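Side-chain contacts in glyoxalase-like domain protein (Staphylococcus aureus, PDB 3P8A), which is of unknown function but belongs to the glyoxalase-like VOC family, whose members commonly build a metal-binding or ligand-binding pocket from curved beta sheets: residues D215-N220 and D225-N230; S206-W211 and I233-E238; G50-K55 and D74-E79. One frame throughout, in Å; residues are numbered along the deposited sequence.

Interaction 1 (D215-N220 and D225-N230); sequences DIVEEN and DLILKN
Lys229 reaches back to Asp215 at the open end of the hairpin of strands 215-219 and 223-227, and its NZ meets Asp215 OD1 at 2.8 Å in a salt bridge. The ammonium approaches from above the carboxylate plane, 54° out of it, and the two side chains cross at about a right angle; a final bend (chi4 60°) turns NZ onto the oxygen, while Lys229 CG lies beside Asp215 OD2. NZ also bonds the carbonyl of Asp213, and Asp215 OD2 accepts a hydrogen bond from a water that binds Leu228 O only weakly, so both carboxylate oxygens have polar partners.

Four firm backbone bonds join the strands. Asp215 and Ile227 exchange a pair, Asp215 N to Ile227 O 2.8 Å and Ile227 N to Asp215 O 3.0 Å. Val217 N and Asp225 O lie 2.9 Å apart, and Asp225 N returns the link to Glu218 O. Glu218 N also points at Asp225 O, but only weakly at 3.5 Å, so one carbonyl serves two successive amides. The carboxylate of Asp225 is buried and pairs with Arg236 on the next strand. Glu218, bent at chi2, turns its own acid away to accept a bond from Asn220 ND2.

Val217 CG2 comes over Ile227 from the bulge, touching Ile227 CG2 at 3.6 Å; the branched isoleucine suits its extended backbone, and Asp215 CB rests on the same methyl. Beneath the opposite face, Leu226 CD2 reaches Ile216 CG1 at 4.2 Å, and both leucine and isoleucine lean on Leu209 of helix 201-212. With Val217 and Glu218 both facing Asp225, the arrangement is a classic beta bulge in an antiparallel hairpin at the edge of the sheet.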
loop_
_atom_site.group_PDB
_atom_site.type_symbol
_atom_site.label_atom_id
_atom_site.label_comp_id
_atom_site.label_asym_id
_atom_site.label_seq_id
_atom_site.Cartn_x
_atom_site.Cartn_y
_atom_site.Cartn_z
ATOM N N ASP A 215 17.084 -5.354 -1.559
ATOM C CA ASP A 215 18.040 -6.442 -1.762
ATOM C C ASP A 215 17.326 -7.538 -2.570
ATOM O O ASP A 215 16.102 -7.653 -2.487
ATOM C CB ASP A 215 18.523 -7.019 -0.415
ATOM C CG ASP A 215 19.446 -6.126 0.428
ATOM O OD1 ASP A 215 20.295 -5.416 -0.162
ATOM O OD2 ASP A 215 19.357 -6.187 1.670
ATOM N N ILE A 216 18.090 -8.279 -3.394
ATOM C CA ILE A 216 17.593 -9.390 -4.202
ATOM C C ILE A 216 17.681 -10.621 -3.321
ATOM O O ILE A 216 18.728 -10.891 -2.733
ATOM C CB ILE A 216 18.370 -9.581 -5.541
ATOM C CG1 ILE A 216 18.369 -8.300 -6.389
ATOM C CG2 ILE A 216 17.825 -10.776 -6.364
ATOM C CD1 ILE A 216 19.684 -8.011 -7.076
ATOM N N VAL A 217 16.589 -11.374 -3.248
ATOM C CA VAL A 217 16.491 -12.589 -2.444
ATOM C C VAL A 217 16.550 -13.837 -3.355
ATOM O O VAL A 217 17.241 -14.798 -3.046
ATOM C CB VAL A 217 15.184 -12.527 -1.599
ATOM C CG1 VAL A 217 14.896 -13.840 -0.887
ATOM C CG2 VAL A 217 15.237 -11.388 -0.597
ATOM N N GLU A 218 15.795 -13.828 -4.449
ATOM C CA GLU A 218 15.662 -14.969 -5.330
ATOM C C GLU A 218 15.356 -14.500 -6.724
ATOM O O GLU A 218 14.630 -13.534 -6.904
ATOM C CB GLU A 218 14.536 -15.900 -4.811
ATOM C CG GLU A 218 14.014 -16.955 -5.803
ATOM C CD GLU A 218 14.937 -18.123 -6.072
ATOM O OE1 GLU A 218 15.861 -18.328 -5.256
ATOM O OE2 GLU A 218 14.722 -18.858 -7.067
ATOM N N GLU A 219 15.920 -15.197 -7.718
ATOM C CA GLU A 219 15.700 -14.913 -9.118
ATOM C C GLU A 219 15.578 -16.247 -9.853
ATOM O O GLU A 219 16.451 -17.113 -9.705
ATOM C CB GLU A 219 16.883 -14.096 -9.654
ATOM C CG GLU A 219 16.953 -14.028 -11.175
ATOM C CD GLU A 219 15.830 -13.328 -11.911
ATOM O OE1 GLU A 219 15.615 -13.680 -13.091
ATOM O OE2 GLU A 219 15.233 -12.376 -11.355
ATOM N N ASN A 220 14.498 -16.414 -10.636
ATOM C CA ASN A 220 14.280 -17.626 -11.441
ATOM C C ASN A 220 13.437 -17.304 -12.685
ATOM O O ASN A 220 13.170 -16.129 -12.932
ATOM C CB ASN A 220 13.722 -18.773 -10.593
ATOM C CG ASN A 220 12.399 -18.471 -9.951
ATOM O OD1 ASN A 220 11.392 -18.341 -10.627
ATOM N ND2 ASN A 220 12.378 -18.375 -8.630
ATOM N N ASP A 225 12.195 -12.385 -5.888
ATOM C CA ASP A 225 11.842 -11.949 -4.534
ATOM C C ASP A 225 12.753 -10.803 -4.139
ATOM O O ASP A 225 13.974 -10.875 -4.320
ATOM C CB ASP A 225 11.966 -13.076 -3.520
ATOM C CG ASP A 225 10.866 -14.098 -3.634
ATOM O OD1 ASP A 225 9.806 -13.762 -4.200
ATOM O OD2 ASP A 225 11.071 -15.235 -3.175
ATOM N N LEU A 226 12.155 -9.733 -3.656
ATOM C CA LEU A 226 12.881 -8.548 -3.192
ATOM C C LEU A 226 12.585 -8.313 -1.704
ATOM O O LEU A 226 11.570 -8.774 -1.200
ATOM C CB LEU A 226 12.482 -7.336 -4.037
ATOM C CG LEU A 226 12.774 -7.411 -5.545
ATOM C CD1 LEU A 226 12.343 -6.137 -6.243
ATOM C CD2 LEU A 226 14.233 -7.691 -5.818
ATOM N N ILE A 227 13.499 -7.642 -0.989
ATOM C CA ILE A 227 13.296 -7.327 0.416
ATOM C C ILE A 227 13.833 -5.924 0.702
ATOM O O ILE A 227 14.850 -5.531 0.132
ATOM C CB ILE A 227 13.884 -8.423 1.374
ATOM C CG1 ILE A 227 13.251 -8.338 2.794
ATOM C CG2 ILE A 227 15.443 -8.422 1.405
ATOM C CD1 ILE A 227 13.577 -9.544 3.829
ATOM N N LEU A 228 13.162 -5.171 1.593
ATOM C CA LEU A 228 13.667 -3.864 2.009
ATOM C C LEU A 228 14.797 -4.147 2.993
ATOM O O LEU A 228 14.765 -5.162 3.682
ATOM C CB LEU A 228 12.574 -3.058 2.700
ATOM C CG LEU A 228 11.488 -2.485 1.828
ATOM C CD1 LEU A 228 10.239 -2.226 2.652
ATOM C CD2 LEU A 228 11.950 -1.207 1.137
ATOM N N LYS A 229 15.801 -3.269 3.062
ATOM C CA LYS A 229 16.938 -3.471 3.975
ATOM C C LYS A 229 16.552 -3.483 5.459
ATOM O O LYS A 229 17.224 -4.150 6.258
ATOM C CB LYS A 229 18.025 -2.410 3.728
ATOM C CG LYS A 229 18.906 -2.756 2.547
ATOM C CD LYS A 229 19.672 -1.546 2.023
ATOM C CE LYS A 229 20.704 -1.947 0.998
ATOM N NZ LYS A 229 20.110 -2.613 -0.191
ATOM N N ASN A 230 15.464 -2.764 5.816
ATOM C CA ASN A 230 15.028 -2.584 7.205
ATOM C C ASN A 230 13.661 -3.148 7.543
ATOM O O ASN A 230 13.018 -2.691 8.493
ATOM C CB ASN A 230 15.131 -1.090 7.580
ATOM C CG ASN A 230 16.508 -0.529 7.320
ATOM O OD1 ASN A 230 17.457 -0.816 8.049
ATOM N ND2 ASN A 230 16.672 0.162 6.198
HETATM O O HOH W 1 17.691 -6.885 3.619
#

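Interaction 2 (S206-W211 and I233-E238); sequences SNWLKW and IYFRIE
Trp208 is the residue of helix 201-212 that meets Phe235 and Ile237 on strand 234-239; Ser206 and Asn207 precede it in the same helix.

The side chain of Trp208 starts toward the strand and delivers its six-membered ring, not its pyrrole, to the contact. With CG opposite the carbonyl carbon, chi1 (-74°) directs the indole toward the strand, and chi2 (34°) sets its turn. Ile237 CD1 sits over one face in a CH-pi contact, 4.0 Å from the centroid of that six-membered ring and 17° off its normal; its nearest atom is Trp208 CZ3 at 3.8 Å. Phe235 comes to the same CZ3 differently, placing its CB at 4.0 Å near the plane of the indole, at the edge. The two aromatic side chains cross at about a right angle, but the contact is made through the phenylalanine's CB and the near part of its ring, so they do not stack.

Two residues apart on one strand, Phe235 and Ile237 project from the same face, and the tryptophan ring turns a face to Ile237 and an edge to Phe235. Leu226 from the neighbouring strand, Phe212 from the next helical turn and Ile110 of the other sheet also pack on the indole; the Phe212 and Trp208 rings pack T-shaped (edge-to-face).

No hydrogen bond crosses between the segments. All three touching residues are buried and the meeting atoms are carbon, so this contact contributes to holding helix against sheet through dispersion and the hydrophobic effect, with no directional bond.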
loop_
_atom_site.group_PDB
_atom_site.type_symbol
_atom_site.label_atom_id
_atom_site.label_comp_id
_atom_site.label_asym_id
_atom_site.label_seq_id
_atom_site.Cartn_x
_atom_site.Cartn_y
_atom_site.Cartn_z
ATOM N N SER A 206 14.113 -3.752 -11.636
ATOM C CA SER A 206 15.117 -2.712 -11.883
ATOM C C SER A 206 14.690 -1.395 -11.219
ATOM O O SER A 206 15.490 -0.792 -10.501
ATOM C CB SER A 206 15.336 -2.535 -13.390
ATOM O OG SER A 206 16.119 -1.389 -13.682
ATOM N N ASN A 207 13.417 -0.988 -11.412
ATOM C CA ASN A 207 12.852 0.227 -10.835
ATOM C C ASN A 207 12.783 0.171 -9.325
ATOM O O ASN A 207 13.163 1.142 -8.681
ATOM C CB ASN A 207 11.444 0.511 -11.384
ATOM C CG ASN A 207 11.457 1.074 -12.773
ATOM O OD1 ASN A 207 12.484 1.544 -13.257
ATOM N ND2 ASN A 207 10.321 1.013 -13.443
ATOM N N TRP A 208 12.277 -0.943 -8.760
ATOM C CA TRP A 208 12.148 -1.097 -7.311
ATOM C C TRP A 208 13.499 -1.194 -6.617
ATOM O O TRP A 208 13.648 -0.665 -5.513
ATOM C CB TRP A 208 11.264 -2.280 -6.952
ATOM C CG TRP A 208 9.786 -2.060 -7.175
ATOM C CD1 TRP A 208 9.197 -1.324 -8.160
ATOM C CD2 TRP A 208 8.725 -2.716 -6.477
ATOM N NE1 TRP A 208 7.824 -1.435 -8.082
ATOM C CE2 TRP A 208 7.506 -2.277 -7.050
ATOM C CE3 TRP A 208 8.678 -3.594 -5.381
ATOM C CZ2 TRP A 208 6.258 -2.692 -6.566
ATOM C CZ3 TRP A 208 7.442 -3.993 -4.891
ATOM C CH2 TRP A 208 6.251 -3.551 -5.483
ATOM N N LEU A 209 14.501 -1.816 -7.257
ATOM C CA LEU A 209 15.853 -1.844 -6.651
ATOM C C LEU A 209 16.447 -0.430 -6.572
ATOM O O LEU A 209 17.048 -0.066 -5.558
ATOM C CB LEU A 209 16.804 -2.749 -7.439
ATOM C CG LEU A 209 16.533 -4.241 -7.368
ATOM C CD1 LEU A 209 17.262 -4.966 -8.476
ATOM C CD2 LEU A 209 16.878 -4.808 -6.005
ATOM N N LYS A 210 16.207 0.370 -7.617
ATOM C CA LYS A 210 16.681 1.732 -7.774
ATOM C C LYS A 210 16.008 2.664 -6.778
ATOM O O LYS A 210 16.700 3.324 -5.995
ATOM C CB LYS A 210 16.396 2.199 -9.201
ATOM C CG LYS A 210 17.319 3.296 -9.709
ATOM C CD LYS A 210 16.922 3.790 -11.100
ATOM C CE LYS A 210 17.407 2.928 -12.256
ATOM N NZ LYS A 210 18.836 3.164 -12.577
ATOM N N TRP A 211 14.659 2.689 -6.779
ATOM C CA TRP A 211 13.853 3.560 -5.933
ATOM C C TRP A 211 13.833 3.204 -4.444
ATOM O O TRP A 211 13.836 4.102 -3.605
ATOM C CB TRP A 211 12.415 3.607 -6.447
ATOM C CG TRP A 211 12.239 4.007 -7.884
ATOM C CD1 TRP A 211 13.012 4.874 -8.602
ATOM C CD2 TRP A 211 11.123 3.675 -8.724
ATOM N NE1 TRP A 211 12.478 5.055 -9.859
ATOM C CE2 TRP A 211 11.317 4.332 -9.960
ATOM C CE3 TRP A 211 9.997 2.843 -8.564
ATOM C CZ2 TRP A 211 10.439 4.175 -11.034
ATOM C CZ3 TRP A 211 9.119 2.697 -9.623
ATOM C CH2 TRP A 211 9.340 3.354 -10.842
ATOM N N ILE A 233 9.294 -8.090 5.321
ATOM C CA ILE A 233 8.295 -8.437 4.298
ATOM C C ILE A 233 8.988 -8.771 2.969
ATOM O O ILE A 233 9.833 -7.996 2.504
ATOM C CB ILE A 233 7.253 -7.285 4.062
ATOM C CG1 ILE A 233 6.576 -6.716 5.325
ATOM C CG2 ILE A 233 6.250 -7.580 2.933
ATOM C CD1 ILE A 233 5.941 -7.618 6.205
ATOM N N TYR A 234 8.582 -9.870 2.325
ATOM C CA TYR A 234 9.096 -10.186 0.998
ATOM C C TYR A 234 8.189 -9.557 -0.041
ATOM O O TYR A 234 6.992 -9.410 0.199
ATOM C CB TYR A 234 9.246 -11.698 0.788
ATOM C CG TYR A 234 10.349 -12.259 1.648
ATOM C CD1 TYR A 234 11.669 -12.246 1.214
ATOM C CD2 TYR A 234 10.098 -12.675 2.954
ATOM C CE1 TYR A 234 12.698 -12.706 2.023
ATOM C CE2 TYR A 234 11.121 -13.138 3.770
ATOM C CZ TYR A 234 12.424 -13.139 3.305
ATOM O OH TYR A 234 13.455 -13.591 4.095
ATOM N N PHE A 235 8.772 -9.135 -1.155
ATOM C CA PHE A 235 8.075 -8.565 -2.299
ATOM C C PHE A 235 8.353 -9.483 -3.459
ATOM O O PHE A 235 9.490 -9.559 -3.937
ATOM C CB PHE A 235 8.534 -7.117 -2.592
ATOM C CG PHE A 235 8.231 -6.222 -1.429
ATOM C CD1 PHE A 235 6.933 -5.750 -1.213
ATOM C CD2 PHE A 235 9.199 -5.962 -0.459
ATOM C CE1 PHE A 235 6.633 -4.966 -0.093
ATOM C CE2 PHE A 235 8.888 -5.191 0.670
ATOM C CZ PHE A 235 7.611 -4.699 0.840
ATOM N N ARG A 236 7.341 -10.255 -3.855
ATOM C CA ARG A 236 7.496 -11.178 -4.947
ATOM C C ARG A 236 6.898 -10.583 -6.195
ATOM O O ARG A 236 5.703 -10.280 -6.211
ATOM C CB ARG A 236 6.869 -12.558 -4.603
ATOM C CG ARG A 236 6.964 -13.556 -5.776
ATOM C CD ARG A 236 6.659 -14.959 -5.340
ATOM N NE ARG A 236 7.712 -15.452 -4.456
ATOM C CZ ARG A 236 7.781 -16.675 -3.950
ATOM N NH1 ARG A 236 6.840 -17.566 -4.220
ATOM N NH2 ARG A 236 8.799 -17.020 -3.177
ATOM N N ILE A 237 7.733 -10.394 -7.229
ATOM C CA ILE A 237 7.325 -9.908 -8.555
ATOM C C ILE A 237 7.373 -11.147 -9.432
ATOM O O ILE A 237 8.428 -11.760 -9.576
ATOM C CB ILE A 237 8.249 -8.781 -9.133
ATOM C CG1 ILE A 237 8.649 -7.683 -8.088
ATOM C CG2 ILE A 237 7.706 -8.185 -10.457
ATOM C CD1 ILE A 237 7.506 -6.866 -7.432
ATOM N N GLU A 238 6.220 -11.563 -9.940
ATOM C CA GLU A 238 6.144 -12.723 -10.786
ATOM C C GLU A 238 5.576 -12.390 -12.147
ATOM O O GLU A 238 4.788 -11.454 -12.302
ATOM C CB GLU A 238 5.452 -13.916 -10.109
ATOM C CG GLU A 238 4.020 -13.709 -9.670
ATOM C CD GLU A 238 3.407 -14.905 -8.970
ATOM O OE1 GLU A 238 2.161 -15.020 -8.991
ATOM O OE2 GLU A 238 4.160 -15.705 -8.370
#

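Interaction 3 (G50-K55 and D74-E79); sequences GGYHHK and DVENNE
The phenol ring of Tyr52 meets Glu76 at its edge: the glutamate CB lies near the ring plane, 3.8 Å from CE2, and its CG is equally close to the same atom. His54 ND1 also lies in the plane at the ring's edge. Strands 48-53, 58-64 and 69-75 form an antiparallel meander, as in the VOC-family module, and the contact joins its outermost strand, 48-53, to the turn that links strand 69-75 to helix 78-84. Strand 58-64 runs between the two, which is why the backbones stay apart and only a long side chain can span the distance.

Tyrosine suits this task. Its ring leaves the strand with CG opposite the backbone N (chi1 -177°), which sends the hydroxyl across to the turn. Glu76 offers its aliphatic portion to the ring and, bent at chi2 (56°), carries its carboxylate away. Such a division fits a surface contact, where the methylene carbons cover an aromatic edge and the charge is turned from it.

Asn77 follows with a different role. It occupies the N-cap of helix 78-84, its OD1 accepting the amide of Lys80, a place asparagine fills well because its short side chain can fold back on the first turn. The amide is nearly coplanar with the phenol, 21° between the planes, yet no hydrogen bond joins them. What touches is the tyrosine hydroxyl oxygen and a methylene carbon: Tyr52 OH lies 3.6 Å from Asn77 CB.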
loop_
_atom_site.group_PDB
_atom_site.type_symbol
_atom_site.label_atom_id
_atom_site.label_comp_id
_atom_site.label_asym_id
_atom_site.label_seq_id
_atom_site.Cartn_x
_atom_site.Cartn_y
_atom_site.Cartn_z
ATOM N N GLY A 50 -12.224 4.519 9.406
ATOM C CA GLY A 50 -11.139 5.487 9.316
ATOM C C GLY A 50 -11.661 6.902 9.298
ATOM O O GLY A 50 -12.255 7.367 10.272
ATOM N N GLY A 51 -11.455 7.570 8.180
ATOM C CA GLY A 51 -11.895 8.943 7.984
ATOM C C GLY A 51 -12.065 9.261 6.521
ATOM O O GLY A 51 -11.938 8.379 5.680
ATOM N N TYR A 52 -12.312 10.531 6.216
ATOM C CA TYR A 52 -12.533 11.064 4.879
ATOM C C TYR A 52 -11.339 11.920 4.460
ATOM O O TYR A 52 -10.828 12.703 5.264
ATOM C CB TYR A 52 -13.826 11.901 4.893
ATOM C CG TYR A 52 -14.274 12.481 3.569
ATOM C CD1 TYR A 52 -14.039 13.821 3.255
ATOM C CD2 TYR A 52 -15.041 11.731 2.682
ATOM C CE1 TYR A 52 -14.530 14.386 2.074
ATOM C CE2 TYR A 52 -15.518 12.276 1.493
ATOM C CZ TYR A 52 -15.247 13.602 1.186
ATOM O OH TYR A 52 -15.732 14.149 0.027
ATOM N N HIS A 53 -10.867 11.729 3.215
ATOM C CA HIS A 53 -9.769 12.479 2.622
ATOM C C HIS A 53 -10.450 13.601 1.824
ATOM O O HIS A 53 -10.935 13.359 0.713
ATOM C CB HIS A 53 -8.901 11.583 1.697
ATOM C CG HIS A 53 -8.322 10.367 2.358
ATOM N ND1 HIS A 53 -8.700 9.087 1.968
ATOM C CD2 HIS A 53 -7.393 10.270 3.336
ATOM C CE1 HIS A 53 -7.995 8.261 2.723
ATOM N NE2 HIS A 53 -7.180 8.929 3.548
ATOM N N HIS A 54 -10.558 14.812 2.434
ATOM C CA HIS A 54 -11.255 15.953 1.829
ATOM C C HIS A 54 -10.788 16.338 0.448
ATOM O O HIS A 54 -11.626 16.647 -0.383
ATOM C CB HIS A 54 -11.333 17.183 2.752
ATOM C CG HIS A 54 -12.384 18.156 2.302
ATOM N ND1 HIS A 54 -13.698 18.048 2.732
ATOM C CD2 HIS A 54 -12.299 19.170 1.403
ATOM C CE1 HIS A 54 -14.360 19.014 2.108
ATOM N NE2 HIS A 54 -13.558 19.719 1.300
ATOM N N LYS A 55 -9.472 16.284 0.191
ATOM C CA LYS A 55 -8.881 16.619 -1.112
ATOM C C LYS A 55 -9.390 15.735 -2.256
ATOM O O LYS A 55 -9.505 16.213 -3.387
ATOM C CB LYS A 55 -7.367 16.436 -1.063
ATOM C CG LYS A 55 -6.586 17.539 -0.379
ATOM C CD LYS A 55 -5.155 17.087 -0.048
ATOM C CE LYS A 55 -4.281 16.807 -1.251
ATOM N NZ LYS A 55 -3.982 18.034 -2.044
ATOM N N ASP A 74 -12.675 3.578 -0.452
ATOM C CA ASP A 74 -13.806 3.784 -1.354
ATOM C C ASP A 74 -13.979 5.286 -1.653
ATOM O O ASP A 74 -13.379 6.114 -0.991
ATOM C CB ASP A 74 -15.088 3.181 -0.769
ATOM C CG ASP A 74 -16.287 2.986 -1.714
ATOM O OD1 ASP A 74 -16.118 3.145 -2.963
ATOM O OD2 ASP A 74 -17.354 2.575 -1.226
ATOM N N VAL A 75 -14.795 5.615 -2.646
ATOM C CA VAL A 75 -15.057 6.985 -3.048
ATOM C C VAL A 75 -16.482 7.393 -2.689
ATOM O O VAL A 75 -17.440 6.706 -3.056
ATOM C CB VAL A 75 -14.663 7.260 -4.530
ATOM C CG1 VAL A 75 -15.044 6.109 -5.455
ATOM C CG2 VAL A 75 -15.205 8.596 -5.043
ATOM N N GLU A 76 -16.599 8.483 -1.928
ATOM C CA GLU A 76 -17.862 9.085 -1.514
ATOM C C GLU A 76 -18.270 10.176 -2.519
ATOM O O GLU A 76 -19.436 10.240 -2.921
ATOM C CB GLU A 76 -17.761 9.628 -0.075
ATOM C CG GLU A 76 -18.804 10.668 0.337
ATOM C CD GLU A 76 -20.273 10.305 0.191
ATOM O OE1 GLU A 76 -20.613 9.103 0.295
ATOM O OE2 GLU A 76 -21.087 11.231 -0.031
ATOM N N ASN A 77 -17.312 11.039 -2.895
ATOM C CA ASN A 77 -17.526 12.138 -3.835
ATOM C C ASN A 77 -16.765 11.898 -5.158
ATOM O O ASN A 77 -15.628 12.339 -5.318
ATOM C CB ASN A 77 -17.179 13.491 -3.178
ATOM C CG ASN A 77 -17.500 14.718 -4.009
ATOM O OD1 ASN A 77 -17.843 14.640 -5.182
ATOM N ND2 ASN A 77 -17.337 15.894 -3.436
ATOM N N ASN A 78 -17.425 11.207 -6.101
ATOM C CA ASN A 78 -16.926 10.840 -7.424
ATOM C C ASN A 78 -16.583 12.003 -8.327
ATOM O O ASN A 78 -15.667 11.879 -9.136
ATOM C CB ASN A 78 -17.908 9.912 -8.139
ATOM C CG ASN A 78 -18.057 8.590 -7.450
ATOM O OD1 ASN A 78 -17.227 7.685 -7.616
ATOM N ND2 ASN A 78 -19.097 8.466 -6.624
ATOM N N GLU A 79 -17.371 13.084 -8.278
ATOM C CA GLU A 79 -17.113 14.252 -9.123
ATOM C C GLU A 79 -15.803 14.956 -8.704
ATOM O O GLU A 79 -15.013 15.346 -9.570
ATOM C CB GLU A 79 -18.321 15.211 -9.203
ATOM C CG GLU A 79 -19.369 15.091 -8.101
ATOM C CD GLU A 79 -20.251 13.852 -8.080
ATOM O OE1 GLU A 79 -20.991 13.621 -9.065
ATOM O OE2 GLU A 79 -20.213 13.123 -7.061
#

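In the fold
From the N terminus, interaction 3 comes first: 50-55 meets 74-79 after the chain has run through strand 58-64, closing a loop at the outer edge of the eight-stranded sheet. Interaction 2 opens later, at helix 201-212, and closes only at strand 234-239. Interaction 1 begins and ends between those points, a hairpin wholly enclosed by that larger loop. The two touch, since strands 223-227 and 234-239 are neighbours in the seven-stranded sheet; strand 189-198, helix 201-212 and strands 215-219, 223-227 and 234-239 make up a beta-alpha-beta-beta-beta module, as in VOC folds. Interaction 3 stands apart on the opposite side of the chain's centre, its centre about 30 Å from that of interaction 2.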